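Local coordinates for oxidoreductase, 2OG-Fe oxygenase family protein, putative, expressed (Oryza sativa subsp. japonica, PDB 5XOI) that probably acts as an AlkB-family dioxygenase that uses iron(II) and 2-oxoglutarate, represented here by its oxygenase domain, at residues G12-K17 and E102-K107. Residues are numbered along the deposited sequence; the frame is centred on the assembly and turned at random.
Sequences GMVLLK and EFLRQK
Val14 meets Phe103 and Leu104 where the strand 13-16 packs against the last turn of the helix 87-106. Met13, just before it, turns its side chain away from the helix, onto Leu188 and Phe190 of the strand 187-190, its neighbour in the sheet. Val14 points toward the helix and carries the whole side-chain contact. Its two methyls reach different side chains, with some overlap. CG1 of Val14 lies 4.1 Å from Phe103 CD2 and comes at the ring obliquely. CG2 of Val14 lies 4.0 Å from Leu104 CD2, and it is also 4.2 Å from Phe103 CD2. The phenyl ring therefore meets both methyls through one ring carbon. Phe103 reaches the strand because its CG stands opposite the backbone N (chi1 169°). Val14 runs past each of the two in the direction opposite to theirs, rather than meeting them end on. The contact is purely apolar and modest, with 128 Å² buried in total. Further along the strand, Leu16 packs on Ala99 and Ser100, earlier in the same helix. Within the helix, Arg105 NE and NH2 both bond Glu102 OE1, a salt bridge of 3.0 Å from Arg105 NE to Glu102 OE1. Gln106 NE2 is 2.9 Å from Glu102 OE2, on its anti lone pair. Phe103 touches Leu6 and Leu104 touches Tyr8, both on the edge strand 6-10. This is helix-on-sheet packing, with a helix lying against the larger antiparallel sheet of the double-stranded beta-helix (jelly-roll) fold of 2-oxoglutarate oxygenases, away from the metal site.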
loop_
_atom_site.group_PDB
_atom_site.type_symbol
_atom_site.label_atom_id
_atom_site.label_comp_id
_atom_site.label_asym_id
_atom_site.label_seq_id
_atom_site.Cartn_x
_atom_site.Cartn_y
_atom_site.Cartn_z
ATOM N N GLY A 12 -6.796 -9.931 11.198
ATOM C CA GLY A 12 -7.089 -8.826 10.307
ATOM C C GLY A 12 -5.979 -8.468 9.348
ATOM O O GLY A 12 -5.997 -7.373 8.781
ATOM N N MET A 13 -5.012 -9.364 9.131
ATOM C CA MET A 13 -3.900 -9.100 8.221
ATOM C C MET A 13 -3.733 -10.280 7.274
ATOM O O MET A 13 -3.317 -11.366 7.690
ATOM C CB MET A 13 -2.609 -8.836 8.994
ATOM C CG MET A 13 -1.455 -8.387 8.117
ATOM S SD MET A 13 -0.070 -7.893 9.140
ATOM C CE MET A 13 1.016 -7.174 7.902
ATOM N N VAL A 14 -4.040 -10.053 6.001
ATOM C CA VAL A 14 -4.074 -11.091 4.982
ATOM C C VAL A 14 -3.174 -10.657 3.835
ATOM O O VAL A 14 -3.276 -9.522 3.358
ATOM C CB VAL A 14 -5.507 -11.331 4.483
ATOM C CG1 VAL A 14 -5.517 -12.276 3.288
ATOM C CG2 VAL A 14 -6.356 -11.889 5.616
ATOM N N LEU A 15 -2.309 -11.565 3.386
ATOM C CA LEU A 15 -1.469 -11.356 2.213
ATOM C C LEU A 15 -2.017 -12.199 1.064
ATOM O O LEU A 15 -2.119 -13.427 1.179
ATOM C CB LEU A 15 -0.018 -11.728 2.512
ATOM C CG LEU A 15 0.933 -11.806 1.315
ATOM C CD1 LEU A 15 1.063 -10.445 0.621
ATOM C CD2 LEU A 15 2.282 -12.285 1.773
ATOM N N LEU A 16 -2.384 -11.537 -0.026
ATOM C CA LEU A 16 -2.943 -12.195 -1.207
ATOM C C LEU A 16 -1.816 -12.314 -2.234
ATOM O O LEU A 16 -1.444 -11.333 -2.891
ATOM C CB LEU A 16 -4.136 -11.413 -1.750
ATOM C CG LEU A 16 -5.329 -11.232 -0.813
ATOM C CD1 LEU A 16 -5.148 -9.975 0.043
ATOM C CD2 LEU A 16 -6.620 -11.102 -1.596
ATOM N N LYS A 17 -1.259 -13.517 -2.364
ATOM C CA LYS A 17 -0.108 -13.705 -3.244
ATOM C C LYS A 17 -0.526 -13.616 -4.706
ATOM O O LYS A 17 -1.485 -14.270 -5.127
ATOM C CB LYS A 17 0.559 -15.058 -2.978
ATOM C CG LYS A 17 1.164 -15.205 -1.591
ATOM C CD LYS A 17 2.311 -14.239 -1.353
ATOM C CE LYS A 17 3.446 -14.462 -2.342
ATOM N NZ LYS A 17 4.565 -13.470 -2.175
ATOM N N GLU A 102 -13.601 -14.009 2.366
ATOM C CA GLU A 102 -13.940 -15.395 2.076
ATOM C C GLU A 102 -12.898 -16.335 2.664
ATOM O O GLU A 102 -13.242 -17.372 3.242
ATOM C CB GLU A 102 -14.065 -15.600 0.566
ATOM C CG GLU A 102 -14.341 -17.044 0.160
ATOM C CD GLU A 102 -15.705 -17.521 0.608
ATOM O OE1 GLU A 102 -16.570 -16.663 0.901
ATOM O OE2 GLU A 102 -15.910 -18.760 0.663
ATOM N N PHE A 103 -11.620 -15.976 2.532
ATOM C CA PHE A 103 -10.552 -16.743 3.161
ATOM C C PHE A 103 -10.747 -16.814 4.673
ATOM O O PHE A 103 -10.662 -17.891 5.269
ATOM C CB PHE A 103 -9.214 -16.098 2.788
ATOM C CG PHE A 103 -8.034 -16.601 3.557
ATOM C CD1 PHE A 103 -7.567 -17.888 3.371
ATOM C CD2 PHE A 103 -7.343 -15.757 4.414
ATOM C CE1 PHE A 103 -6.451 -18.347 4.055
ATOM C CE2 PHE A 103 -6.230 -16.206 5.109
ATOM C CZ PHE A 103 -5.782 -17.509 4.928
ATOM N N LEU A 104 -10.998 -15.663 5.313
ATOM C CA LEU A 104 -11.189 -15.643 6.762
ATOM C C LEU A 104 -12.427 -16.430 7.179
ATOM O O LEU A 104 -12.438 -17.040 8.256
ATOM C CB LEU A 104 -11.290 -14.199 7.263
ATOM C CG LEU A 104 -10.036 -13.312 7.103
ATOM C CD1 LEU A 104 -10.390 -11.863 7.315
ATOM C CD2 LEU A 104 -8.955 -13.714 8.092
ATOM N N ARG A 105 -13.476 -16.416 6.352
ATOM C CA ARG A 105 -14.642 -17.263 6.605
ATOM C C ARG A 105 -14.254 -18.736 6.632
ATOM O O ARG A 105 -14.695 -19.498 7.503
ATOM C CB ARG A 105 -15.700 -17.039 5.519
ATOM C CG ARG A 105 -16.726 -15.984 5.811
ATOM C CD ARG A 105 -17.818 -15.985 4.740
ATOM N NE ARG A 105 -17.381 -15.426 3.465
ATOM C CZ ARG A 105 -17.374 -14.130 3.164
ATOM N NH1 ARG A 105 -17.769 -13.214 4.048
ATOM N NH2 ARG A 105 -16.958 -13.746 1.974
ATOM N N GLN A 106 -13.447 -19.164 5.665
ATOM C CA GLN A 106 -13.132 -20.583 5.585
ATOM C C GLN A 106 -12.158 -21.011 6.675
ATOM O O GLN A 106 -12.204 -22.160 7.122
ATOM C CB GLN A 106 -12.590 -20.918 4.195
ATOM C CG GLN A 106 -13.676 -20.871 3.112
ATOM C CD GLN A 106 -13.153 -21.256 1.746
ATOM O OE1 GLN A 106 -12.224 -22.054 1.630
ATOM N NE2 GLN A 106 -13.742 -20.682 0.702
ATOM N N LYS A 107 -11.302 -20.116 7.141
ATOM C CA LYS A 107 -10.345 -20.466 8.178
ATOM C C LYS A 107 -10.928 -20.373 9.582
ATOM O O LYS A 107 -10.212 -20.643 10.553
ATOM C CB LYS A 107 -9.109 -19.570 8.061
ATOM C CG LYS A 107 -8.306 -19.815 6.773
ATOM C CD LYS A 107 -7.703 -21.224 6.753
ATOM C CE LYS A 107 -8.046 -21.970 5.461
ATOM N NZ LYS A 107 -7.783 -23.441 5.549
#